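Local coordinates for insecticidal crystal protein Cry7Cal (Bacillus thuringiensis, PDB 5ZI1) that acts as an insecticidal crystal toxin against locusts, probably by binding a receptor and inserting its helical domain into the target membrane, at residues A65-Q69 with N199-N203; K78-L83 with F126-F131; F117-E121 with F175-Q179; L141-A145 with E185-C190. All coordinates share one frame; numbering follows the deposited sequence.

Interaction 1. Residues A65-Q69 with N199-N203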
loop_
_atom_site.group_PDB
_atom_site.type_symbol
_atom_site.label_atom_id
_atom_site.label_comp_id
_atom_site.label_asym_id
_atom_site.label_seq_id
_atom_site.Cartn_x
_atom_site.Cartn_y
_atom_site.Cartn_z
ATOM N N ALA A 65 -12.171 -1.485 -17.411
ATOM C CA ALA A 65 -11.080 -1.505 -18.385
ATOM C C ALA A 65 -9.953 -2.426 -17.939
ATOM O O ALA A 65 -9.382 -3.153 -18.757
ATOM C CB ALA A 65 -10.536 -0.089 -18.614
ATOM N N LEU A 66 -9.616 -2.396 -16.648
ATOM C CA LEU A 66 -8.488 -3.177 -16.149
ATOM C C LEU A 66 -8.726 -4.671 -16.297
ATOM O O LEU A 66 -7.811 -5.416 -16.669
ATOM C CB LEU A 66 -8.232 -2.843 -14.683
ATOM C CG LEU A 66 -7.679 -1.473 -14.321
ATOM C CD1 LEU A 66 -7.516 -1.430 -12.808
ATOM C CD2 LEU A 66 -6.361 -1.202 -15.039
ATOM N N ILE A 67 -9.938 -5.139 -15.980
ATOM C CA ILE A 67 -10.230 -6.572 -15.978
ATOM C C ILE A 67 -11.065 -6.998 -17.170
ATOM O O ILE A 67 -11.485 -8.159 -17.231
ATOM C CB ILE A 67 -10.926 -7.010 -14.689
ATOM C CG1 ILE A 67 -12.340 -6.431 -14.617
ATOM C CG2 ILE A 67 -10.136 -6.575 -13.547
ATOM C CD1 ILE A 67 -13.118 -6.954 -13.423
ATOM N N ASN A 68 -11.366 -6.084 -18.087
ATOM C CA ASN A 68 -12.005 -6.442 -19.343
ATOM C C ASN A 68 -13.350 -7.135 -19.095
ATOM O O ASN A 68 -13.587 -8.267 -19.512
ATOM C CB ASN A 68 -11.058 -7.315 -20.172
ATOM C CG ASN A 68 -11.506 -7.466 -21.594
ATOM O OD1 ASN A 68 -12.168 -6.583 -22.146
ATOM N ND2 ASN A 68 -11.155 -8.591 -22.206
ATOM N N GLN A 69 -14.222 -6.437 -18.371
ATOM C CA GLN A 69 -15.599 -6.879 -18.192
ATOM C C GLN A 69 -16.455 -5.653 -17.940
ATOM O O GLN A 69 -16.201 -4.898 -16.996
ATOM C CB GLN A 69 -15.741 -7.874 -17.036
ATOM C CG GLN A 69 -17.075 -8.615 -17.060
ATOM C CD GLN A 69 -17.770 -8.661 -15.705
ATOM O OE1 GLN A 69 -17.224 -9.171 -14.721
ATOM N NE2 GLN A 69 -18.986 -8.135 -15.653
ATOM N N ASN A 199 -5.956 -13.392 -11.116
ATOM C CA ASN A 199 -5.925 -14.717 -11.732
ATOM C C ASN A 199 -6.449 -14.677 -13.166
ATOM O O ASN A 199 -5.852 -15.262 -14.083
ATOM C CB ASN A 199 -6.736 -15.705 -10.887
ATOM C CG ASN A 199 -6.687 -17.110 -11.443
ATOM O OD1 ASN A 199 -5.648 -17.772 -11.392
ATOM N ND2 ASN A 199 -7.796 -17.563 -12.005
ATOM N N LYS A 200 -7.558 -13.974 -13.381
ATOM C CA LYS A 200 -8.094 -13.837 -14.722
ATOM C C LYS A 200 -7.090 -13.148 -15.655
ATOM O O LYS A 200 -6.833 -13.628 -16.766
ATOM C CB LYS A 200 -9.415 -13.077 -14.643
ATOM C CG LYS A 200 -10.093 -12.817 -15.980
ATOM C CD LYS A 200 -11.071 -11.662 -15.834
ATOM C CE LYS A 200 -12.187 -11.745 -16.856
ATOM N NZ LYS A 200 -12.194 -10.638 -17.811
ATOM N N LEU A 201 -6.494 -12.026 -15.218
ATOM C CA LEU A 201 -5.513 -11.347 -16.070
ATOM C C LEU A 201 -4.316 -12.231 -16.358
ATOM O O LEU A 201 -3.732 -12.157 -17.447
ATOM C CB LEU A 201 -5.049 -10.043 -15.431
ATOM C CG LEU A 201 -6.207 -9.058 -15.447
ATOM C CD1 LEU A 201 -5.973 -7.921 -14.507
ATOM C CD2 LEU A 201 -6.431 -8.566 -16.857
ATOM N N LYS A 202 -3.950 -13.089 -15.416
ATOM C CA LYS A 202 -2.784 -13.930 -15.628
ATOM C C LYS A 202 -3.039 -14.956 -16.714
ATOM O O LYS A 202 -2.109 -15.350 -17.426
ATOM C CB LYS A 202 -2.395 -14.599 -14.313
ATOM C CG LYS A 202 -1.124 -15.425 -14.358
ATOM C CD LYS A 202 -0.850 -15.992 -12.966
ATOM C CE LYS A 202 -0.009 -17.246 -13.007
ATOM N NZ LYS A 202 0.022 -17.879 -11.649
ATOM N N ASN A 203 -4.290 -15.379 -16.875
ATOM C CA ASN A 203 -4.675 -16.371 -17.869
ATOM C C ASN A 203 -5.235 -15.750 -19.137
ATOM O O ASN A 203 -5.734 -16.480 -19.992
ATOM C CB ASN A 203 -5.693 -17.344 -17.272
ATOM C CG ASN A 203 -5.071 -18.243 -16.233
ATOM O OD1 ASN A 203 -4.334 -19.173 -16.568
ATOM N ND2 ASN A 203 -5.328 -17.951 -14.955
#
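K200 sets its CG anti to the backbone N (chi1 179°) and runs on nearly straight until a bend at chi4 (-116°) turns its ammonium group onto the last turn of helix 54-67. There NZ donates to I67 O at 2.6 Å, with a C=O...N angle of 169°, almost head-on to the carbonyl. A lysine suits this place: the end of a helix presents carbonyls that no longer have an amide of the next turn, and the negative end of the helix dipole probably welcomes the charge. N68 O also lies 3.2 Å from NZ. N68 itself leaves the helix with positive phi, a conformation asparagine tolerates well.

L201 packs beside this bond. Its CG stands anti to the carbonyl carbon, which carries CD2 to 3.4 Å from L66 O, a van der Waals contact, while CD1 meets I67 CG2 at 4.5 Å. F218 of helix 208-227 touches both I67 and L201 and extends this oily patch, and R217 and E221 of the same helix touch L66. The whole is a lysine meeting the C-terminal end of a helix, within the helical bundle of a delta-endotoxin N-terminal domain.

Interaction 2. Residues K78-L83 with F126-F131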
loop_
_atom_site.group_PDB
_atom_site.type_symbol
_atom_site.label_atom_id
_atom_site.label_comp_id
_atom_site.label_asym_id
_atom_site.label_seq_id
_atom_site.Cartn_x
_atom_site.Cartn_y
_atom_site.Cartn_z
ATOM N N LYS A 78 -28.289 1.120 -10.734
ATOM C CA LYS A 78 -28.728 0.861 -9.375
ATOM C C LYS A 78 -27.632 1.200 -8.378
ATOM O O LYS A 78 -27.906 1.800 -7.337
ATOM C CB LYS A 78 -29.161 -0.589 -9.210
ATOM C CG LYS A 78 -29.623 -0.860 -7.785
ATOM C CD LYS A 78 -30.189 -2.250 -7.608
ATOM C CE LYS A 78 -30.916 -2.362 -6.275
ATOM N NZ LYS A 78 -31.092 -3.786 -5.854
ATOM N N ALA A 79 -26.382 0.851 -8.687
ATOM C CA ALA A 79 -25.285 1.202 -7.793
ATOM C C ALA A 79 -25.206 2.709 -7.604
ATOM O O ALA A 79 -25.186 3.201 -6.469
ATOM C CB ALA A 79 -23.968 0.643 -8.325
ATOM N N LEU A 80 -25.222 3.461 -8.707
ATOM C CA LEU A 80 -25.130 4.917 -8.626
ATOM C C LEU A 80 -26.287 5.503 -7.837
ATOM O O LEU A 80 -26.114 6.472 -7.090
ATOM C CB LEU A 80 -25.098 5.520 -10.034
ATOM C CG LEU A 80 -23.792 5.368 -10.796
ATOM C CD1 LEU A 80 -23.933 5.860 -12.243
ATOM C CD2 LEU A 80 -22.664 6.118 -10.060
ATOM N N SER A 81 -27.478 4.936 -8.002
ATOM C CA SER A 81 -28.658 5.436 -7.308
ATOM C C SER A 81 -28.546 5.230 -5.796
ATOM O O SER A 81 -28.932 6.110 -5.015
ATOM C CB SER A 81 -29.898 4.743 -7.887
ATOM O OG SER A 81 -30.992 4.765 -6.996
ATOM N N GLU A 82 -28.016 4.080 -5.363
ATOM C CA GLU A 82 -27.733 3.888 -3.940
ATOM C C GLU A 82 -26.603 4.786 -3.473
ATOM O O GLU A 82 -26.623 5.252 -2.328
ATOM C CB GLU A 82 -27.366 2.440 -3.648
ATOM C CG GLU A 82 -28.339 1.457 -4.223
ATOM C CD GLU A 82 -29.412 1.099 -3.233
ATOM O OE1 GLU A 82 -29.908 2.019 -2.533
ATOM O OE2 GLU A 82 -29.751 -0.108 -3.145
ATOM N N LEU A 83 -25.611 5.041 -4.339
ATOM C CA LEU A 83 -24.526 5.930 -3.939
ATOM C C LEU A 83 -25.042 7.341 -3.709
ATOM O O LEU A 83 -24.605 8.025 -2.774
ATOM C CB LEU A 83 -23.402 5.906 -4.974
ATOM C CG LEU A 83 -22.582 4.605 -5.004
ATOM C CD1 LEU A 83 -21.675 4.552 -6.225
ATOM C CD2 LEU A 83 -21.751 4.426 -3.728
ATOM N N PHE A 126 -28.527 -2.004 3.582
ATOM C CA PHE A 126 -29.346 -2.190 2.386
ATOM C C PHE A 126 -28.535 -2.011 1.103
ATOM O O PHE A 126 -28.750 -2.737 0.125
ATOM C CB PHE A 126 -30.531 -1.221 2.410
ATOM C CG PHE A 126 -31.413 -1.307 1.196
ATOM C CD1 PHE A 126 -31.177 -0.498 0.088
ATOM C CD2 PHE A 126 -32.467 -2.196 1.150
ATOM C CE1 PHE A 126 -31.987 -0.581 -1.033
ATOM C CE2 PHE A 126 -33.283 -2.276 0.031
ATOM C CZ PHE A 126 -33.043 -1.470 -1.052
ATOM N N ALA A 127 -27.596 -1.055 1.079
ATOM C CA ALA A 127 -26.977 -0.672 -0.197
ATOM C C ALA A 127 -25.762 -1.510 -0.576
ATOM O O ALA A 127 -25.551 -1.773 -1.762
ATOM C CB ALA A 127 -26.567 0.796 -0.165
ATOM N N MET A 128 -24.938 -1.909 0.394
ATOM C CA MET A 128 -23.728 -2.675 0.088
ATOM C C MET A 128 -23.932 -3.821 -0.893
ATOM O O MET A 128 -23.087 -3.965 -1.795
ATOM C CB MET A 128 -23.096 -3.193 1.391
ATOM C CG MET A 128 -22.386 -2.101 2.195
ATOM S SD MET A 128 -21.171 -1.147 1.221
ATOM C CE MET A 128 -19.888 -2.369 0.938
ATOM N N PRO A 129 -24.988 -4.661 -0.795
ATOM C CA PRO A 129 -25.133 -5.747 -1.779
ATOM C C PRO A 129 -25.184 -5.266 -3.221
ATOM O O PRO A 129 -24.757 -6.001 -4.115
ATOM C CB PRO A 129 -26.448 -6.437 -1.362
ATOM C CG PRO A 129 -26.547 -6.192 0.081
ATOM C CD PRO A 129 -25.980 -4.796 0.294
ATOM N N SER A 130 -25.694 -4.061 -3.483
ATOM C CA SER A 130 -25.692 -3.544 -4.852
ATOM C C SER A 130 -24.280 -3.323 -5.396
ATOM O O SER A 130 -24.113 -3.174 -6.615
ATOM C CB SER A 130 -26.465 -2.226 -4.922
ATOM O OG SER A 130 -27.787 -2.373 -4.418
ATOM N N PHE A 131 -23.261 -3.290 -4.534
ATOM C CA PHE A 131 -21.889 -3.064 -4.979
ATOM C C PHE A 131 -21.130 -4.367 -5.182
ATOM O O PHE A 131 -19.921 -4.343 -5.442
ATOM C CB PHE A 131 -21.147 -2.153 -3.988
ATOM C CG PHE A 131 -21.898 -0.877 -3.642
ATOM C CD1 PHE A 131 -22.557 -0.144 -4.628
ATOM C CD2 PHE A 131 -21.955 -0.428 -2.339
ATOM C CE1 PHE A 131 -23.240 1.002 -4.314
ATOM C CE2 PHE A 131 -22.646 0.718 -2.018
ATOM C CZ PHE A 131 -23.282 1.431 -3.005
HETATM O O HOH W 1 -28.771 -4.974 -6.173
HETATM O O HOH W 2 -29.391 -2.720 -2.654
#
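The F131 ring receives A79 O at its edge, near the ring plane, with CE1 3.6 Å from that oxygen; M128 SD also lies at the edge, and A127 O sits over one face. The contact belongs to the helical bundle of the delta-endotoxin N-terminal domain, where helix 73-101 passes the chain at and just beyond helix 107-127. The A79 methyl lies 4.0 Å from F131 CD1, and L83 reaches the ring obliquely, with CD2 3.4 Å from CZ. Small residues let the backbones come close: A79 CA and S130 CA are 5.6 Å apart, and A127 CB meets E82 CB. Helix 141-165 touches F131 through V143 and A147, so the phenyl group is also gripped from a third helix.

The F126 ring has a different partner. The E82 carboxylate stands across it, the two planes 75° apart, with OE1 at the ring edge in plane and OE2 3.1 Å from CE1. The bend of E82 at chi2 (-92°) turns the carboxylate toward F126 and S130. K78 and E82, which reach solvent, suit this outer margin, while the buried S130 hydroxyl meets water there. One water accepts from K78 NZ at 2.6 Å and also meets S130 OG. A second donates to E82 OE2 at 2.7 Å. The same water donates to F126 O at 2.9 Å.

Interaction 3. Residues F117-E121 with F175-Q179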
loop_
_atom_site.group_PDB
_atom_site.type_symbol
_atom_site.label_atom_id
_atom_site.label_comp_id
_atom_site.label_asym_id
_atom_site.label_seq_id
_atom_site.Cartn_x
_atom_site.Cartn_y
_atom_site.Cartn_z
ATOM N N PHE A 117 -28.190 8.572 12.375
ATOM C CA PHE A 117 -27.152 7.550 12.405
ATOM C C PHE A 117 -27.719 6.180 12.042
ATOM O O PHE A 117 -27.225 5.516 11.124
ATOM C CB PHE A 117 -26.473 7.498 13.774
ATOM C CG PHE A 117 -25.543 6.322 13.911
ATOM C CD1 PHE A 117 -24.243 6.401 13.444
ATOM C CD2 PHE A 117 -25.987 5.116 14.431
ATOM C CE1 PHE A 117 -23.389 5.309 13.533
ATOM C CE2 PHE A 117 -25.145 4.011 14.523
ATOM C CZ PHE A 117 -23.845 4.108 14.077
ATOM N N VAL A 118 -28.748 5.727 12.765
ATOM C CA VAL A 118 -29.237 4.371 12.509
ATOM C C VAL A 118 -29.920 4.305 11.152
ATOM O O VAL A 118 -29.802 3.296 10.444
ATOM C CB VAL A 118 -30.153 3.858 13.645
ATOM C CG1 VAL A 118 -29.493 4.046 15.018
ATOM C CG2 VAL A 118 -31.494 4.531 13.613
ATOM N N SER A 119 -30.583 5.379 10.724
ATOM C CA SER A 119 -31.123 5.362 9.369
ATOM C C SER A 119 -30.011 5.338 8.329
ATOM O O SER A 119 -30.158 4.684 7.292
ATOM C CB SER A 119 -32.067 6.545 9.138
ATOM O OG SER A 119 -31.393 7.786 9.269
ATOM N N THR A 120 -28.884 6.025 8.581
ATOM C CA THR A 120 -27.813 6.024 7.575
ATOM C C THR A 120 -27.075 4.693 7.582
ATOM O O THR A 120 -26.702 4.175 6.524
ATOM C CB THR A 120 -26.826 7.177 7.805
ATOM O OG1 THR A 120 -27.495 8.431 7.640
ATOM C CG2 THR A 120 -25.689 7.118 6.802
ATOM N N GLU A 121 -26.884 4.111 8.769
ATOM C CA GLU A 121 -26.184 2.836 8.858
ATOM C C GLU A 121 -27.012 1.713 8.247
ATOM O O GLU A 121 -26.454 0.784 7.650
ATOM C CB GLU A 121 -25.829 2.551 10.325
ATOM C CG GLU A 121 -24.749 1.487 10.510
ATOM C CD GLU A 121 -25.287 0.055 10.399
ATOM O OE1 GLU A 121 -26.458 -0.166 10.792
ATOM O OE2 GLU A 121 -24.541 -0.841 9.919
ATOM N N PHE A 175 -23.496 -2.510 17.825
ATOM C CA PHE A 175 -22.817 -1.844 16.711
ATOM C C PHE A 175 -21.338 -2.208 16.658
ATOM O O PHE A 175 -20.798 -2.487 15.579
ATOM C CB PHE A 175 -23.011 -0.339 16.830
ATOM C CG PHE A 175 -24.383 0.118 16.418
ATOM C CD1 PHE A 175 -24.893 -0.215 15.175
ATOM C CD2 PHE A 175 -25.161 0.865 17.273
ATOM C CE1 PHE A 175 -26.149 0.205 14.790
ATOM C CE2 PHE A 175 -26.427 1.287 16.899
ATOM C CZ PHE A 175 -26.922 0.954 15.657
ATOM N N TYR A 176 -20.681 -2.250 17.820
ATOM C CA TYR A 176 -19.309 -2.734 17.901
ATOM C C TYR A 176 -19.172 -4.113 17.274
ATOM O O TYR A 176 -18.318 -4.327 16.403
ATOM C CB TYR A 176 -18.838 -2.759 19.364
ATOM C CG TYR A 176 -17.394 -3.177 19.496
ATOM C CD1 TYR A 176 -16.369 -2.289 19.169
ATOM C CD2 TYR A 176 -17.046 -4.462 19.906
ATOM C CE1 TYR A 176 -15.034 -2.661 19.259
ATOM C CE2 TYR A 176 -15.712 -4.851 20.010
ATOM C CZ TYR A 176 -14.704 -3.937 19.685
ATOM O OH TYR A 176 -13.364 -4.285 19.778
ATOM N N ASN A 177 -20.025 -5.060 17.681
ATOM C CA ASN A 177 -19.902 -6.422 17.166
ATOM C C ASN A 177 -20.266 -6.501 15.693
ATOM O O ASN A 177 -19.665 -7.276 14.947
ATOM C CB ASN A 177 -20.772 -7.386 17.973
ATOM C CG ASN A 177 -20.307 -7.517 19.411
ATOM O OD1 ASN A 177 -19.112 -7.436 19.702
ATOM N ND2 ASN A 177 -21.248 -7.736 20.314
ATOM N N GLU A 178 -21.276 -5.749 15.261
ATOM C CA GLU A 178 -21.548 -5.671 13.835
ATOM C C GLU A 178 -20.319 -5.170 13.078
ATOM O O GLU A 178 -19.934 -5.748 12.056
ATOM C CB GLU A 178 -22.745 -4.767 13.576
ATOM C CG GLU A 178 -24.055 -5.363 14.015
ATOM C CD GLU A 178 -25.204 -4.422 13.746
ATOM O OE1 GLU A 178 -26.352 -4.760 14.138
ATOM O OE2 GLU A 178 -24.940 -3.347 13.136
ATOM N N GLN A 179 -19.667 -4.120 13.594
ATOM C CA GLN A 179 -18.486 -3.571 12.920
ATOM C C GLN A 179 -17.395 -4.623 12.792
ATOM O O GLN A 179 -16.802 -4.800 11.721
ATOM C CB GLN A 179 -17.957 -2.346 13.678
ATOM C CG GLN A 179 -16.847 -1.590 12.917
ATOM C CD GLN A 179 -16.080 -0.595 13.779
ATOM O OE1 GLN A 179 -15.694 -0.896 14.914
ATOM N NE2 GLN A 179 -15.840 0.605 13.231
#
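F117 and F175 make the aromatic part of this contact, a T-shaped pair in which the edge of F117 points into the face of F175. The planes stand at 89° and the ring centroids are 5.2 Å apart, with F117 CE2 above the F175 face, toward its rim, and 3.7 Å from CZ. F117 has CG anti to its backbone N (chi1 171°), and this sends the ring out across the gap. Large flat side chains suit the place because the backbones are far apart: the axes of the two short helical segments come no nearer than 14.0 Å, too wide for small residues to span.

Apolar contact continues at V118, whose CG1 lies 4.1 Å from F175 CZ, crossing the phenylalanine at about a right angle.

The polar part belongs to E121. Its OE1 lies at the F175 ring edge, near the ring plane and 4.0 Å from CE1, where the weakly positive ring hydrogens can face an acid. Its OE2 comes within 4.1 Å of E178 OE2, a like-charge approach that is probably eased by outside partners: H151 makes a hydrogen bond with E121 OE2, and K125 a salt bridge with E121 OE1 and a long, weak ion pair with E178 OE2.

Segments 117-121 and 175-179 run nearly parallel, at 21°, on helices 107-127 and 169-202, and helix 141-165 packs against both: L155 touches E121 and F175, A158 touches F117, and Y93 of helix 73-101 adds a further neighbour to F117.

Interaction 4. Residues L141-A145 with E185-C190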
loop_
_atom_site.group_PDB
_atom_site.type_symbol
_atom_site.label_atom_id
_atom_site.label_comp_id
_atom_site.label_asym_id
_atom_site.label_seq_id
_atom_site.Cartn_x
_atom_site.Cartn_y
_atom_site.Cartn_z
ATOM N N LEU A 141 -15.436 -3.643 -7.769
ATOM C CA LEU A 141 -14.670 -3.852 -6.543
ATOM C C LEU A 141 -14.301 -2.536 -5.861
ATOM O O LEU A 141 -14.441 -2.411 -4.637
ATOM C CB LEU A 141 -13.422 -4.679 -6.842
ATOM C CG LEU A 141 -12.615 -5.086 -5.611
ATOM C CD1 LEU A 141 -13.535 -5.747 -4.537
ATOM C CD2 LEU A 141 -11.498 -6.024 -6.038
ATOM N N THR A 142 -13.851 -1.532 -6.626
ATOM C CA THR A 142 -13.434 -0.282 -5.990
ATOM C C THR A 142 -14.621 0.440 -5.369
ATOM O O THR A 142 -14.514 0.993 -4.266
ATOM C CB THR A 142 -12.712 0.630 -6.996
ATOM O OG1 THR A 142 -11.473 0.038 -7.377
ATOM C CG2 THR A 142 -12.405 1.952 -6.369
ATOM N N VAL A 143 -15.766 0.430 -6.050
ATOM C CA VAL A 143 -16.987 0.952 -5.435
ATOM C C VAL A 143 -17.255 0.245 -4.114
ATOM O O VAL A 143 -17.590 0.878 -3.106
ATOM C CB VAL A 143 -18.181 0.812 -6.400
ATOM C CG1 VAL A 143 -19.490 1.208 -5.709
ATOM C CG2 VAL A 143 -17.951 1.659 -7.662
ATOM N N TYR A 144 -17.101 -1.078 -4.100
ATOM C CA TYR A 144 -17.373 -1.846 -2.891
ATOM C C TYR A 144 -16.404 -1.459 -1.781
ATOM O O TYR A 144 -16.821 -1.098 -0.672
ATOM C CB TYR A 144 -17.273 -3.332 -3.210
ATOM C CG TYR A 144 -17.547 -4.242 -2.048
ATOM C CD1 TYR A 144 -16.536 -4.604 -1.176
ATOM C CD2 TYR A 144 -18.817 -4.774 -1.840
ATOM C CE1 TYR A 144 -16.776 -5.448 -0.108
ATOM C CE2 TYR A 144 -19.066 -5.617 -0.782
ATOM C CZ TYR A 144 -18.040 -5.955 0.080
ATOM O OH TYR A 144 -18.278 -6.807 1.128
ATOM N N ALA A 145 -15.104 -1.495 -2.078
ATOM C CA ALA A 145 -14.088 -1.137 -1.095
ATOM C C ALA A 145 -14.335 0.241 -0.502
ATOM O O ALA A 145 -14.314 0.408 0.725
ATOM C CB ALA A 145 -12.705 -1.211 -1.726
ATOM N N GLU A 185 -15.864 -9.358 6.854
ATOM C CA GLU A 185 -16.585 -9.578 5.613
ATOM C C GLU A 185 -15.997 -8.740 4.484
ATOM O O GLU A 185 -15.693 -9.257 3.400
ATOM C CB GLU A 185 -18.060 -9.247 5.805
ATOM C CG GLU A 185 -18.930 -9.563 4.582
ATOM C CD GLU A 185 -20.390 -9.200 4.824
ATOM O OE1 GLU A 185 -21.003 -8.571 3.929
ATOM O OE2 GLU A 185 -20.912 -9.531 5.926
ATOM N N TYR A 186 -15.840 -7.436 4.725
ATOM C CA TYR A 186 -15.399 -6.521 3.675
ATOM C C TYR A 186 -13.967 -6.819 3.256
ATOM O O TYR A 186 -13.651 -6.813 2.063
ATOM C CB TYR A 186 -15.541 -5.079 4.151
ATOM C CG TYR A 186 -16.968 -4.642 4.438
ATOM C CD1 TYR A 186 -18.063 -5.354 3.944
ATOM C CD2 TYR A 186 -17.217 -3.499 5.179
ATOM C CE1 TYR A 186 -19.374 -4.937 4.202
ATOM C CE2 TYR A 186 -18.502 -3.076 5.443
ATOM C CZ TYR A 186 -19.582 -3.798 4.953
ATOM O OH TYR A 186 -20.855 -3.347 5.221
ATOM N N THR A 187 -13.101 -7.121 4.227
ATOM C CA THR A 187 -11.727 -7.515 3.928
ATOM C C THR A 187 -11.689 -8.788 3.098
ATOM O O THR A 187 -10.964 -8.867 2.104
ATOM C CB THR A 187 -10.950 -7.705 5.234
ATOM O OG1 THR A 187 -10.992 -6.495 6.003
ATOM C CG2 THR A 187 -9.507 -8.097 4.967
ATOM N N ASP A 188 -12.462 -9.812 3.499
ATOM C CA ASP A 188 -12.463 -11.074 2.759
ATOM C C ASP A 188 -12.943 -10.875 1.334
ATOM O O ASP A 188 -12.395 -11.458 0.394
ATOM C CB ASP A 188 -13.357 -12.106 3.438
ATOM C CG ASP A 188 -12.757 -12.675 4.711
ATOM O OD1 ASP A 188 -11.584 -12.365 5.022
ATOM O OD2 ASP A 188 -13.475 -13.449 5.392
ATOM N N HIS A 189 -14.001 -10.094 1.158
ATOM C CA HIS A 189 -14.496 -9.839 -0.184
ATOM C C HIS A 189 -13.438 -9.138 -1.042
ATOM O O HIS A 189 -13.180 -9.545 -2.180
ATOM C CB HIS A 189 -15.783 -9.016 -0.115
ATOM C CG HIS A 189 -16.405 -8.791 -1.452
ATOM N ND1 HIS A 189 -17.290 -9.686 -2.018
ATOM C CD2 HIS A 189 -16.237 -7.797 -2.358
ATOM C CE1 HIS A 189 -17.656 -9.239 -3.207
ATOM N NE2 HIS A 189 -17.034 -8.095 -3.436
ATOM N N CYS A 190 -12.789 -8.095 -0.503
ATOM C CA CYS A 190 -11.809 -7.349 -1.305
ATOM C C CYS A 190 -10.621 -8.219 -1.687
ATOM O O CYS A 190 -10.129 -8.146 -2.818
ATOM C CB CYS A 190 -11.322 -6.102 -0.567
ATOM S SG CYS A 190 -12.606 -4.864 -0.283
HETATM O O HOH W 3 -20.315 -8.290 1.475
#
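An aromatic cluster of Y144, Y186 and H189 lies between helices 141-165 and 169-202. The imidazole of H189 lies over one face of the Y144 ring, offset toward its rim, with CD2 3.3 Å from Y144 CE1; the two planes are inclined at 36°. Y186 crosses Y144 almost perpendicularly, the planes at 87°, and its CD1 approaches Y144 OH to 3.2 Å. Y144 spans the gap because its CG is anti to the backbone N (chi1 -179°), which aims the phenol straight at the partner helix.

The two segments run nearly antiparallel in the helical bundle of the delta-endotoxin domain, where helix 141-165 is the central helix surrounded by the others. Smaller side chains fit the closer ground: C190 SG sits beside the edge of the Y144 ring, 4.0 Å from CD1, in a sulfur-aromatic contact, and also 3.9 Å from the methyl CB of A145. L141 adds its CD1 branch, 4.0 Å from H189 CD2.

Y186 OH is hydrogen-bonded to H151 ND1, a neighbour on the central helix. Y144 OH meets a water at 2.5 Å that lies at its ring edge, in plane, and this water donates to E185 OE1 at 2.6 Å, linking a buried phenol to an exposed acid.

All four contacts lie in the helical N-terminal domain. Interaction 4 is nearest the centre of the chain and mostly buried; interaction 1 has K200 and N68 exposed, and interaction 2 has K78 and F126 exposed at its margin. Interaction 3 buries E121, which H151 and K125 satisfy, while E178 reaches toward solvent. Interactions 1, 3 and 4 share helix 169-202; interactions 2 and 3 share helix 107-127. Interactions 2 and 4 touch directly, F131 packing on V143 and Y144. Chemistry follows place: a lysine at a helix end, waters at an outer margin, aromatic rings bridging helices 107-127 and 169-202 in interaction 3, and rings joining the central helix 141-165 to helix 169-202 in interaction 4.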